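Type-2Ba cytolytic delta-endotoxin (Bacillus thuringiensis serovar israelensis, PDB 2RCI) probably kills the larvae of dipteran insects by making pores in the epithelial cell membrane of the midgut. Local coordinates at residues T107-N112 and I156-T161; P115-D118 and V123-N126; E12-E17 and A22-L27; A96-S101 and F140-E145; Q32-P37 and F44-Q49. All coordinates share one frame; numbering follows the deposited sequence.

Contact 1: residues T107-N112 and I156-T161; sequences TNTFTN and IAFEIT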
# COMPACT_ATOMS: atom_id res chain seq x y z
N THR A 107 -0.10 8.31 -5.02
CA THR A 107 -0.95 9.28 -5.73
C THR A 107 -2.24 8.65 -6.26
O THR A 107 -3.33 9.23 -6.11
CB THR A 107 -0.16 9.94 -6.88
OG1 THR A 107 0.97 10.58 -6.31
CG2 THR A 107 -1.03 10.99 -7.61
N ASN A 108 -2.13 7.45 -6.83
CA ASN A 108 -3.30 6.72 -7.30
C ASN A 108 -4.18 6.12 -6.19
O ASN A 108 -5.27 5.61 -6.47
CB ASN A 108 -2.85 5.66 -8.32
CG ASN A 108 -2.37 6.29 -9.61
OD1 ASN A 108 -2.84 7.35 -9.97
ND2 ASN A 108 -1.42 5.65 -10.29
N THR A 109 -3.76 6.27 -4.94
CA THR A 109 -4.57 5.83 -3.79
C THR A 109 -5.66 6.88 -3.51
O THR A 109 -6.74 6.55 -3.03
CB THR A 109 -3.67 5.66 -2.55
OG1 THR A 109 -2.73 4.60 -2.77
CG2 THR A 109 -4.49 5.40 -1.24
N PHE A 110 -5.37 8.13 -3.88
CA PHE A 110 -6.22 9.29 -3.53
C PHE A 110 -6.79 10.01 -4.75
O PHE A 110 -7.79 10.77 -4.63
CB PHE A 110 -5.42 10.30 -2.69
CG PHE A 110 -4.94 9.74 -1.40
CD1 PHE A 110 -5.85 9.43 -0.38
CD2 PHE A 110 -3.57 9.46 -1.21
CE1 PHE A 110 -5.42 8.93 0.83
CE2 PHE A 110 -3.11 8.91 0.03
CZ PHE A 110 -4.05 8.66 1.06
N THR A 111 -6.14 9.84 -5.90
CA THR A 111 -6.52 10.57 -7.14
C THR A 111 -6.58 9.58 -8.32
O THR A 111 -6.25 8.40 -8.16
CB THR A 111 -5.53 11.77 -7.48
OG1 THR A 111 -4.23 11.26 -7.82
CG2 THR A 111 -5.43 12.80 -6.32
N ASN A 112 -6.98 10.06 -9.50
CA ASN A 112 -7.24 9.20 -10.63
C ASN A 112 -8.17 8.04 -10.22
O ASN A 112 -7.97 6.92 -10.67
CB ASN A 112 -5.94 8.61 -11.19
CG ASN A 112 -5.00 9.66 -11.70
OD1 ASN A 112 -5.39 10.55 -12.46
ND2 ASN A 112 -3.72 9.56 -11.31
N ILE A 156 0.59 -2.93 1.77
CA ILE A 156 0.07 -1.72 2.42
C ILE A 156 -1.43 -1.66 2.24
O ILE A 156 -1.91 -1.76 1.11
CB ILE A 156 0.65 -0.43 1.81
CG1 ILE A 156 2.17 -0.42 1.83
CG2 ILE A 156 0.05 0.81 2.54
CD1 ILE A 156 2.78 0.73 1.07
N ALA A 157 -2.19 -1.50 3.34
CA ALA A 157 -3.63 -1.22 3.23
C ALA A 157 -4.01 0.12 3.86
O ALA A 157 -3.54 0.44 4.97
CB ALA A 157 -4.46 -2.34 3.86
N PHE A 158 -4.84 0.90 3.18
CA PHE A 158 -5.36 2.11 3.80
C PHE A 158 -6.87 2.00 4.02
O PHE A 158 -7.57 1.41 3.21
CB PHE A 158 -5.13 3.33 2.89
CG PHE A 158 -3.69 3.59 2.58
CD1 PHE A 158 -2.89 4.24 3.51
CD2 PHE A 158 -3.14 3.19 1.36
CE1 PHE A 158 -1.54 4.53 3.22
CE2 PHE A 158 -1.80 3.47 1.06
CZ PHE A 158 -0.99 4.10 2.01
N GLU A 159 -7.34 2.55 5.13
CA GLU A 159 -8.78 2.77 5.35
C GLU A 159 -8.93 4.27 5.29
O GLU A 159 -8.40 5.00 6.15
CB GLU A 159 -9.19 2.29 6.75
CG GLU A 159 -8.70 0.92 7.10
CD GLU A 159 -9.34 0.37 8.39
OE1 GLU A 159 -10.23 1.05 8.98
OE2 GLU A 159 -8.97 -0.75 8.78
N ILE A 160 -9.64 4.74 4.27
CA ILE A 160 -9.71 6.17 3.97
C ILE A 160 -11.16 6.65 4.10
O ILE A 160 -12.06 6.08 3.47
CB ILE A 160 -9.15 6.50 2.58
CG1 ILE A 160 -7.68 6.07 2.48
CG2 ILE A 160 -9.30 8.02 2.30
CD1 ILE A 160 -7.18 5.84 1.05
N THR A 161 -11.33 7.68 4.90
CA THR A 161 -12.62 8.38 5.04
C THR A 161 -12.37 9.84 4.70
O THR A 161 -11.46 10.46 5.22
CB THR A 161 -13.15 8.27 6.46
OG1 THR A 161 -13.37 6.87 6.78
CG2 THR A 161 -14.49 9.05 6.58

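Contact 2: residues P115-D118 and V123-N126; sequences PQVD and VWRN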
# COMPACT_ATOMS: atom_id res chain seq x y z
N PRO A 115 -10.94 6.16 -13.24
CA PRO A 115 -10.57 4.91 -13.97
C PRO A 115 -10.44 3.65 -13.11
O PRO A 115 -10.55 2.54 -13.62
CB PRO A 115 -9.21 5.25 -14.61
CG PRO A 115 -8.69 6.41 -13.86
CD PRO A 115 -9.90 7.20 -13.36
N GLN A 116 -10.25 3.81 -11.81
CA GLN A 116 -9.99 2.68 -10.91
C GLN A 116 -11.27 2.22 -10.22
O GLN A 116 -11.25 1.30 -9.39
CB GLN A 116 -8.99 3.11 -9.84
CG GLN A 116 -7.60 3.51 -10.35
CD GLN A 116 -6.72 3.93 -9.18
OE1 GLN A 116 -6.51 5.12 -8.93
NE2 GLN A 116 -6.28 2.95 -8.41
N VAL A 117 -12.39 2.84 -10.57
CA VAL A 117 -13.60 2.76 -9.73
C VAL A 117 -14.03 1.32 -9.45
O VAL A 117 -14.48 1.02 -8.34
CB VAL A 117 -14.75 3.71 -10.28
CG1 VAL A 117 -15.37 3.18 -11.58
CG2 VAL A 117 -15.82 3.97 -9.21
N ASP A 118 -13.88 0.44 -10.44
CA ASP A 118 -14.33 -0.94 -10.34
C ASP A 118 -13.20 -1.96 -10.15
O ASP A 118 -13.44 -3.17 -10.26
CB ASP A 118 -15.16 -1.35 -11.58
CG ASP A 118 -16.43 -0.54 -11.72
OD1 ASP A 118 -17.13 -0.36 -10.72
OD2 ASP A 118 -16.70 -0.05 -12.84
N VAL A 123 -12.13 -0.77 -2.44
CA VAL A 123 -13.39 -1.32 -1.90
C VAL A 123 -14.20 -0.14 -1.39
O VAL A 123 -13.86 0.49 -0.38
CB VAL A 123 -13.12 -2.32 -0.73
CG1 VAL A 123 -14.44 -2.93 -0.23
CG2 VAL A 123 -12.16 -3.40 -1.13
N TRP A 124 -15.29 0.19 -2.08
CA TRP A 124 -16.12 1.30 -1.62
C TRP A 124 -16.94 0.84 -0.41
O TRP A 124 -17.44 -0.29 -0.41
CB TRP A 124 -17.03 1.82 -2.75
CG TRP A 124 -16.21 2.35 -3.93
CD1 TRP A 124 -16.03 1.75 -5.14
CD2 TRP A 124 -15.42 3.56 -3.95
NE1 TRP A 124 -15.18 2.52 -5.93
CE2 TRP A 124 -14.80 3.63 -5.22
CE3 TRP A 124 -15.18 4.57 -3.02
CZ2 TRP A 124 -13.96 4.70 -5.59
CZ3 TRP A 124 -14.33 5.65 -3.38
CH2 TRP A 124 -13.74 5.69 -4.67
N ARG A 125 -17.05 1.70 0.61
CA ARG A 125 -17.81 1.41 1.84
C ARG A 125 -18.94 2.44 1.97
O ARG A 125 -19.91 2.38 1.22
CB ARG A 125 -16.88 1.43 3.07
CG ARG A 125 -15.71 0.44 3.02
CD ARG A 125 -15.38 -0.12 4.41
NE ARG A 125 -15.03 0.90 5.40
N ASN A 126 -18.80 3.42 2.86
CA ASN A 126 -19.81 4.50 2.99
C ASN A 126 -19.79 5.46 1.78
O ASN A 126 -18.72 5.89 1.32
CB ASN A 126 -19.67 5.29 4.29
CG ASN A 126 -20.87 6.21 4.58
OD1 ASN A 126 -22.04 5.89 4.26
ND2 ASN A 126 -20.59 7.34 5.21

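Contact 3: residues E12-E17 and A22-L27; sequences EIFYVE and AQAIRL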
# COMPACT_ATOMS: atom_id res chain seq x y z
N GLU A 12 -0.73 -4.46 -7.40
CA GLU A 12 0.60 -5.05 -7.29
C GLU A 12 1.62 -4.25 -8.08
O GLU A 12 1.41 -3.92 -9.26
CB GLU A 12 0.58 -6.49 -7.76
CG GLU A 12 -0.32 -7.43 -6.92
CD GLU A 12 -0.50 -8.79 -7.58
OE1 GLU A 12 0.23 -9.06 -8.55
OE2 GLU A 12 -1.32 -9.60 -7.11
N ILE A 13 2.74 -3.93 -7.44
CA ILE A 13 3.79 -3.15 -8.09
C ILE A 13 5.12 -3.89 -7.89
O ILE A 13 5.64 -4.00 -6.77
CB ILE A 13 3.82 -1.71 -7.53
CG1 ILE A 13 2.52 -0.98 -7.86
CG2 ILE A 13 5.02 -0.90 -8.08
CD1 ILE A 13 2.07 -0.13 -6.75
N PHE A 14 5.64 -4.41 -9.00
CA PHE A 14 6.82 -5.23 -8.97
C PHE A 14 7.97 -4.31 -9.34
O PHE A 14 7.92 -3.62 -10.39
CB PHE A 14 6.72 -6.41 -9.97
CG PHE A 14 5.67 -7.46 -9.62
CD1 PHE A 14 6.04 -8.71 -9.17
CD2 PHE A 14 4.31 -7.21 -9.84
CE1 PHE A 14 5.08 -9.71 -8.87
CE2 PHE A 14 3.33 -8.19 -9.53
CZ PHE A 14 3.73 -9.43 -9.05
N TYR A 15 8.94 -4.19 -8.45
CA TYR A 15 10.19 -3.54 -8.79
C TYR A 15 11.29 -4.57 -8.53
O TYR A 15 11.99 -4.52 -7.52
CB TYR A 15 10.37 -2.26 -7.99
CG TYR A 15 11.43 -1.35 -8.54
CD1 TYR A 15 11.12 -0.35 -9.47
CD2 TYR A 15 12.77 -1.45 -8.11
CE1 TYR A 15 12.11 0.50 -9.98
CE2 TYR A 15 13.76 -0.61 -8.62
CZ TYR A 15 13.43 0.35 -9.55
OH TYR A 15 14.43 1.20 -10.08
N VAL A 16 11.41 -5.54 -9.45
CA VAL A 16 12.37 -6.66 -9.29
C VAL A 16 12.99 -6.99 -10.66
O VAL A 16 12.41 -6.68 -11.71
CB VAL A 16 11.68 -7.96 -8.71
CG1 VAL A 16 10.95 -7.67 -7.37
CG2 VAL A 16 10.68 -8.56 -9.72
N GLU A 17 14.17 -7.62 -10.65
CA GLU A 17 14.75 -8.19 -11.86
C GLU A 17 13.90 -9.38 -12.34
O GLU A 17 13.34 -10.09 -11.54
CB GLU A 17 16.19 -8.66 -11.59
CG GLU A 17 17.18 -7.56 -11.21
CD GLU A 17 18.59 -8.12 -10.98
OE1 GLU A 17 19.18 -8.67 -11.94
OE2 GLU A 17 19.10 -8.02 -9.86
N ALA A 22 9.54 -14.95 -10.18
CA ALA A 22 8.95 -16.15 -9.55
C ALA A 22 8.73 -15.93 -8.04
O ALA A 22 7.65 -16.16 -7.52
CB ALA A 22 9.85 -17.37 -9.77
N GLN A 23 9.79 -15.49 -7.36
CA GLN A 23 9.75 -15.28 -5.91
C GLN A 23 8.74 -14.19 -5.52
O GLN A 23 7.98 -14.32 -4.56
CB GLN A 23 11.15 -14.91 -5.40
CG GLN A 23 11.21 -14.61 -3.88
CD GLN A 23 12.62 -14.78 -3.32
OE1 GLN A 23 13.61 -14.75 -4.07
NE2 GLN A 23 12.70 -14.99 -2.01
N ALA A 24 8.75 -13.10 -6.28
CA ALA A 24 7.75 -12.03 -6.11
C ALA A 24 6.30 -12.53 -6.24
O ALA A 24 5.44 -12.17 -5.44
CB ALA A 24 8.03 -10.90 -7.08
N ILE A 25 6.05 -13.38 -7.23
CA ILE A 25 4.72 -13.93 -7.44
C ILE A 25 4.32 -14.80 -6.25
O ILE A 25 3.19 -14.69 -5.76
CB ILE A 25 4.64 -14.77 -8.78
CG1 ILE A 25 4.75 -13.85 -9.99
CG2 ILE A 25 3.33 -15.61 -8.84
CD1 ILE A 25 5.14 -14.57 -11.30
N ARG A 26 5.25 -15.64 -5.79
CA ARG A 26 4.99 -16.56 -4.69
C ARG A 26 4.58 -15.76 -3.44
O ARG A 26 3.53 -16.03 -2.81
CB ARG A 26 6.23 -17.42 -4.37
CG ARG A 26 5.95 -18.42 -3.22
CD ARG A 26 7.11 -19.31 -2.91
NE ARG A 26 8.23 -18.62 -2.26
CZ ARG A 26 9.37 -18.32 -2.87
NH1 ARG A 26 9.56 -18.64 -4.16
NH2 ARG A 26 10.33 -17.72 -2.20
N LEU A 27 5.40 -14.76 -3.11
CA LEU A 27 5.21 -13.95 -1.89
C LEU A 27 3.95 -13.08 -1.95
O LEU A 27 3.25 -12.95 -0.97
CB LEU A 27 6.46 -13.16 -1.55
CG LEU A 27 7.74 -13.98 -1.25
CD1 LEU A 27 8.99 -13.09 -1.13
CD2 LEU A 27 7.60 -14.87 0.01

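Contact 4: residues A96-S101 and F140-E145; sequences ANFWNS and FSIQNE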
# COMPACT_ATOMS: atom_id res chain seq x y z
N ALA A 96 15.87 6.52 -7.47
CA ALA A 96 14.83 7.50 -7.80
C ALA A 96 13.64 6.85 -8.49
O ALA A 96 12.48 7.21 -8.25
CB ALA A 96 15.43 8.64 -8.69
N ASN A 97 13.90 5.86 -9.35
CA ASN A 97 12.83 5.21 -10.04
C ASN A 97 11.99 4.34 -9.08
O ASN A 97 10.78 4.29 -9.24
CB ASN A 97 13.37 4.31 -11.16
CG ASN A 97 13.89 5.14 -12.36
OD1 ASN A 97 13.11 5.69 -13.12
ND2 ASN A 97 15.19 5.22 -12.50
N PHE A 98 12.64 3.66 -8.15
CA PHE A 98 11.86 2.91 -7.15
C PHE A 98 10.92 3.89 -6.43
O PHE A 98 9.70 3.65 -6.31
CB PHE A 98 12.73 2.21 -6.10
CG PHE A 98 11.95 1.75 -4.91
CD1 PHE A 98 11.07 0.68 -5.04
CD2 PHE A 98 12.03 2.45 -3.70
CE1 PHE A 98 10.27 0.27 -3.93
CE2 PHE A 98 11.26 2.04 -2.59
CZ PHE A 98 10.37 0.97 -2.71
N TRP A 99 11.49 4.99 -5.95
CA TRP A 99 10.68 5.98 -5.23
C TRP A 99 9.58 6.60 -6.14
O TRP A 99 8.50 6.96 -5.64
CB TRP A 99 11.55 6.98 -4.48
CG TRP A 99 12.09 6.36 -3.25
CD1 TRP A 99 13.37 5.91 -3.02
CD2 TRP A 99 11.33 6.05 -2.09
NE1 TRP A 99 13.45 5.36 -1.75
CE2 TRP A 99 12.20 5.42 -1.17
CE3 TRP A 99 9.98 6.24 -1.74
CZ2 TRP A 99 11.77 4.98 0.09
CZ3 TRP A 99 9.54 5.78 -0.49
CH2 TRP A 99 10.44 5.17 0.42
N ASN A 100 9.85 6.72 -7.45
CA ASN A 100 8.83 7.11 -8.42
C ASN A 100 7.64 6.14 -8.45
O ASN A 100 6.46 6.58 -8.47
CB ASN A 100 9.45 7.22 -9.83
CG ASN A 100 8.85 8.35 -10.64
OD1 ASN A 100 8.37 8.13 -11.75
ND2 ASN A 100 8.87 9.55 -10.10
N SER A 101 7.95 4.85 -8.48
CA SER A 101 6.94 3.78 -8.38
C SER A 101 6.11 3.92 -7.13
O SER A 101 4.86 3.84 -7.17
CB SER A 101 7.61 2.39 -8.42
OG SER A 101 8.04 2.10 -9.74
N PHE A 140 3.97 -3.98 -2.83
CA PHE A 140 5.25 -3.83 -3.50
C PHE A 140 6.15 -5.04 -3.31
O PHE A 140 6.31 -5.53 -2.17
CB PHE A 140 6.05 -2.64 -2.94
CG PHE A 140 5.38 -1.32 -3.11
CD1 PHE A 140 5.51 -0.62 -4.30
CD2 PHE A 140 4.68 -0.74 -2.05
CE1 PHE A 140 4.87 0.64 -4.48
CE2 PHE A 140 4.05 0.52 -2.19
CZ PHE A 140 4.17 1.22 -3.41
N SER A 141 6.71 -5.54 -4.42
CA SER A 141 7.83 -6.48 -4.35
C SER A 141 9.07 -5.72 -4.81
O SER A 141 9.04 -5.00 -5.81
CB SER A 141 7.59 -7.70 -5.23
OG SER A 141 6.42 -8.41 -4.82
N ILE A 142 10.17 -5.86 -4.07
CA ILE A 142 11.28 -4.97 -4.29
C ILE A 142 12.57 -5.76 -4.24
O ILE A 142 12.84 -6.47 -3.26
CB ILE A 142 11.33 -3.86 -3.21
CG1 ILE A 142 9.94 -3.23 -3.05
CG2 ILE A 142 12.42 -2.81 -3.56
CD1 ILE A 142 9.72 -2.55 -1.66
N GLN A 143 13.37 -5.62 -5.29
CA GLN A 143 14.66 -6.28 -5.37
C GLN A 143 15.55 -5.46 -6.29
O GLN A 143 15.22 -5.23 -7.44
CB GLN A 143 14.52 -7.75 -5.83
CG GLN A 143 15.87 -8.46 -5.99
CD GLN A 143 16.43 -8.25 -7.38
OE1 GLN A 143 15.68 -8.29 -8.36
NE2 GLN A 143 17.74 -8.00 -7.49
N ASN A 144 16.67 -5.01 -5.76
CA ASN A 144 17.67 -4.30 -6.55
C ASN A 144 18.99 -4.26 -5.76
O ASN A 144 19.14 -4.98 -4.78
CB ASN A 144 17.15 -2.91 -6.99
CG ASN A 144 17.30 -1.82 -5.93
OD1 ASN A 144 17.54 -2.09 -4.74
ND2 ASN A 144 17.14 -0.56 -6.36
N GLU A 145 19.93 -3.42 -6.18
CA GLU A 145 21.24 -3.38 -5.51
C GLU A 145 21.16 -3.11 -3.99
O GLU A 145 21.98 -3.63 -3.22
CB GLU A 145 22.17 -2.38 -6.19
CG GLU A 145 21.69 -0.93 -6.15
CD GLU A 145 20.78 -0.51 -7.31
OE1 GLU A 145 20.28 -1.37 -8.10
OE2 GLU A 145 20.59 0.73 -7.40

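Contact 5: residues Q32-P37 and F44-Q49; sequences QGAIDP and FEKALQ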
# COMPACT_ATOMS: atom_id res chain seq x y z
N GLN A 32 -2.15 -12.72 -0.10
CA GLN A 32 -3.60 -12.78 -0.33
C GLN A 32 -4.34 -13.32 0.91
O GLN A 32 -5.47 -12.90 1.20
CB GLN A 32 -3.95 -13.62 -1.56
CG GLN A 32 -3.30 -13.14 -2.87
CD GLN A 32 -3.70 -11.73 -3.29
OE1 GLN A 32 -4.76 -11.20 -2.88
NE2 GLN A 32 -2.87 -11.10 -4.14
N GLY A 33 -3.67 -14.21 1.64
CA GLY A 33 -4.21 -14.81 2.87
C GLY A 33 -4.53 -13.83 3.99
O GLY A 33 -5.27 -14.16 4.93
N ALA A 34 -3.98 -12.61 3.92
CA ALA A 34 -4.30 -11.58 4.93
C ALA A 34 -5.57 -10.74 4.64
O ALA A 34 -5.93 -9.85 5.42
CB ALA A 34 -3.11 -10.66 5.13
N ILE A 35 -6.22 -11.01 3.51
CA ILE A 35 -7.45 -10.29 3.12
C ILE A 35 -8.69 -10.95 3.76
O ILE A 35 -8.90 -12.16 3.59
CB ILE A 35 -7.59 -10.23 1.58
CG1 ILE A 35 -6.43 -9.43 0.94
CG2 ILE A 35 -8.96 -9.66 1.14
CD1 ILE A 35 -6.20 -8.08 1.58
N ASP A 36 -9.49 -10.18 4.51
CA ASP A 36 -10.77 -10.70 5.04
C ASP A 36 -11.70 -11.05 3.88
O ASP A 36 -11.90 -10.24 2.97
CB ASP A 36 -11.45 -9.69 5.97
CG ASP A 36 -12.70 -10.24 6.65
OD1 ASP A 36 -13.80 -10.25 6.04
OD2 ASP A 36 -12.57 -10.68 7.82
N PRO A 37 -12.30 -12.26 3.91
CA PRO A 37 -13.10 -12.71 2.75
C PRO A 37 -14.38 -11.90 2.53
O PRO A 37 -14.94 -11.91 1.41
CB PRO A 37 -13.44 -14.17 3.09
CG PRO A 37 -13.45 -14.20 4.60
CD PRO A 37 -12.29 -13.27 4.98
N PHE A 44 -4.00 -7.09 9.67
CA PHE A 44 -2.61 -6.91 10.16
C PHE A 44 -2.10 -8.13 10.93
O PHE A 44 -0.96 -8.60 10.73
CB PHE A 44 -2.55 -5.66 11.03
CG PHE A 44 -1.16 -5.26 11.45
CD1 PHE A 44 -0.21 -4.89 10.51
CD2 PHE A 44 -0.83 -5.20 12.81
CE1 PHE A 44 1.06 -4.50 10.90
CE2 PHE A 44 0.42 -4.82 13.22
CZ PHE A 44 1.38 -4.46 12.26
N GLU A 45 -2.95 -8.63 11.83
CA GLU A 45 -2.59 -9.76 12.67
C GLU A 45 -2.29 -10.96 11.77
O GLU A 45 -1.30 -11.64 11.96
CB GLU A 45 -3.73 -10.09 13.63
CG GLU A 45 -3.50 -11.38 14.42
CD GLU A 45 -4.75 -11.87 15.18
OE1 GLU A 45 -5.81 -11.22 15.10
OE2 GLU A 45 -4.66 -12.92 15.85
N LYS A 46 -3.17 -11.20 10.80
CA LYS A 46 -2.96 -12.32 9.87
C LYS A 46 -1.71 -12.12 8.99
O LYS A 46 -0.97 -13.08 8.73
CB LYS A 46 -4.21 -12.53 8.99
CG LYS A 46 -4.08 -13.65 7.94
CD LYS A 46 -4.21 -15.03 8.57
CE LYS A 46 -4.11 -16.13 7.50
NZ LYS A 46 -4.01 -17.47 8.13
N ALA A 47 -1.50 -10.89 8.52
CA ALA A 47 -0.30 -10.60 7.74
C ALA A 47 0.97 -10.88 8.55
O ALA A 47 1.92 -11.45 8.04
CB ALA A 47 -0.31 -9.16 7.22
N LEU A 48 0.97 -10.52 9.83
CA LEU A 48 2.09 -10.87 10.70
C LEU A 48 2.24 -12.38 10.93
O LEU A 48 3.35 -12.88 10.99
CB LEU A 48 2.01 -10.11 12.02
CG LEU A 48 2.42 -8.63 11.90
CD1 LEU A 48 2.14 -7.92 13.19
CD2 LEU A 48 3.92 -8.53 11.57
N GLN A 49 1.13 -13.09 11.06
CA GLN A 49 1.20 -14.56 11.16
C GLN A 49 1.86 -15.13 9.89
O GLN A 49 2.75 -15.98 9.97
CB GLN A 49 -0.19 -15.17 11.34
CG GLN A 49 -0.88 -14.81 12.66
CD GLN A 49 -0.18 -15.40 13.89
OE1 GLN A 49 0.11 -16.60 13.95
NE2 GLN A 49 0.09 -14.56 14.86

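Contact 1: residues T107-N112 and I156-T161
T109 and F110 of helix 96-110 pack against F158 and I160 of strand 150-162, one of the joints between helix layer and sheet in the alpha/beta fold of the Cyt toxins, where a beta-sheet lies between two layers of helices. The closest contacts across the interface are apolar. T109 supplies its methyl: OG1 sits beside the backbone N (chi1 -65°), which leaves CG2 anti to that N and brings it to the strand, 3.7 Å from F158 CD2 and 3.6 Å from I160 CD1. The T109 and F158 side chains meet at about a right angle. The tip of I160 is shared, since its CD1 also lies 3.6 Å from F110 CE1. T109 CG2 further covers one face of the F110 ring, 3.9 Å above its centre, so this methyl touches two rings and an isoleucine. Other side chains complete the buried core: F110 touches M77 and I81 of helix 74-89, and F158 touches V182 and M184 of strand 177-192. No hydrogen bond joins the two segments; the T109 hydroxyl bonds to A105 O in its own helix, and T109 O to Y134 OH of strand 132-142. T107 O accepts from F110 N, T111 N and T111 OG1; the hydroxyl, 2.8 Å from T107 O, approaches from above the carbonyl plane.

Contact 2: residues P115-D118 and V123-N126
W124 of strand 122-127 grips V117, in the loop that leads to this strand, through one hydrogen bond and the packing of one methyl. The close part is the bond: the indole NE1 donates to V117 O at 2.9 Å with an N-H...O angle of 152°. The donor lies in the carbonyl plane on a lone pair, and the oxygen stays within 9° of the indole plane, so the ring meets the loop with its pyrrole edge. Beside the bond, V117 CG2 comes within 3.6 Å of W124 NE1 and then 4.1 Å of W124 CZ2, displaced from the ring plane and not within it. CG2 reaches this place because it is anti to the backbone N of V117, the two side chains crossing at about a right angle. Beyond this the contact loosens quickly: it covers little area, neither V117 nor W124 is fully buried, and the neighbouring D118 is exposed at the surface. The indole has further company in Y134, whose ring meets it at about 50°, and in K166, which makes a cation-pi interaction. L170 touches both V117 and W124. The arrangement is that of a helix-to-strand connection tied by a side-chain-to-backbone bond to the first strand of a beta-hairpin, 122-127 with 132-142.

Contact 3: residues E12-E17 and A22-L27
The methyl of A24 is the bump at the centre of this contact, received in a shallow hollow between the side chains of F14 and V16. The ring of F14 forms one wall and turns its edge to the helix: A24 CB lies near the ring plane, 3.6 Å from F14 CD1 and 3.7 Å from F14 CE1. With CG beside its own backbone N (chi1 -68°), F14 extends from strand 11-15 toward helix 21-31 and brings the CD1-CE1 side to the alanine. V16 makes the other wall more loosely, its CG1 standing 4.4 Å from A24 CB. Past CE1 the ring also borders I25, whose CG1 lies 4.3 Å from F14 CE1, to one side of the ring plane. A small residue at position 24 brings the helix close, with the CA atoms of F14 and A24 only 7.4 Å apart. A24 is buried and also touches S141 of strand 132-142 and M151 of strand 150-162, whereas F14 and I25 are exposed. The backbone N of I25 lies at the ring edge too, but no hydrogen bond crosses the contact. Strand and helix, consecutive in the chain, are thus joined here by apolar shape fit alone, while charged R26 forms its salt bridge with D194 away from F14; the chemistry implies a joint of apolar van der Waals contact, buried at A24 and open at its F14-I25 rim, without directional bonds.

Contact 4: residues A96-S101 and F140-E145
Helix 96-110 passes strand 132-142 with CA-CA distances of 8.4 Å between F98 and I142 and 9.2 Å between S101 and F140, a separation bridged mainly by the side chains of F98 and I142. These two do most of the work. F98 has CG anti to its backbone N (chi1 166°), which sends the ring toward the strand, where its CE1 corner meets the branched side chain of I142: F98 CE1 lies 3.6 Å from I142 CG1 and 3.8 Å from I142 CG2. At the ring tip, F98 CZ is 3.7 Å from I142 CD1, so the isoleucine wraps one corner of the ring, the two side chains crossing at about a right angle. Behind, F98 CE2 stands 3.8 Å above the centre of the indole of W99, which is itself fixed by a hydrogen bond from NE1 to I93 O. The second pair is looser, with S101 O at the edge of the F140 ring, 4.2 Å from F140 CE1. Around this buried joint, L89 of helix 74-89 touches F98, W99 and I142, I13 of strand 11-15 packs on F140 from one neighbouring strand, and I156 of strand 150-162 does so from the other.

Contact 5: residues Q32-P37 and F44-Q49
K46 leaves helix 44-53 with CG anti to its backbone N (chi1 178°) and then bends at chi2 (76°), and this bend lays its methylenes along the backbone of G33 and A34. K46 CG lies 3.3 Å and K46 CE 3.4 Å from G33 O, two points of the chain closing on one carbonyl oxygen; K46 CG is also 3.7 Å from A34 CA. No hydrogen bond is formed here, although the CE methylene beside the ammonium group may be slightly polarised and suit the oxygen. The other half of the contact is a meeting of small residues: the methyls of A34 and A47 touch at 3.8 Å between their CB atoms, and A34 CB lies as close to A47 N. With so little side chain between them the backbones come near, 5.0 Å from A34 CA to A47 CA. The exposed lysine thus covers the outer side, while both alanines are buried, A47 also touching F42 of the preceding loop and L187 of strand 177-192. On the loop side G33 and A34 are the central residues of a type I beta-turn, closed by I35 N bonding to Q32 O at 3.1 Å. Backbone bonding of A34 with N43, whose OD1 accepts from K46 N, ties the same turn to the start of the helix. This is the close packing of a helix-loop-helix connection, in which the chain leaving helix 21-31 doubles back against helix 44-53.

How the contacts relate
Along the chain, contact 3 comes first, then contact 5; contacts 1 and 4 follow with alternating segments, and contact 2 falls within the spans of both. Contacts 1 and 4 share helix 96-110 and use the neighbouring strands 150-162 and 132-142; their centres lie about 19 Å apart, and the contacts touch where I156 packs on F140. The centres of contacts 1 and 2 are about 10 Å apart, those of contacts 2 and 4 about 27 Å, on opposite sides of the chain's centre. Contact 3 joins contact 4 through strand pairing and the E17-Q143 hydrogen bond. Contacts 1, 3 and 4 pack helices on the mixed sheet, contact 2 ties a loop to one of its strands, and contact 5 packs a loop on a helix.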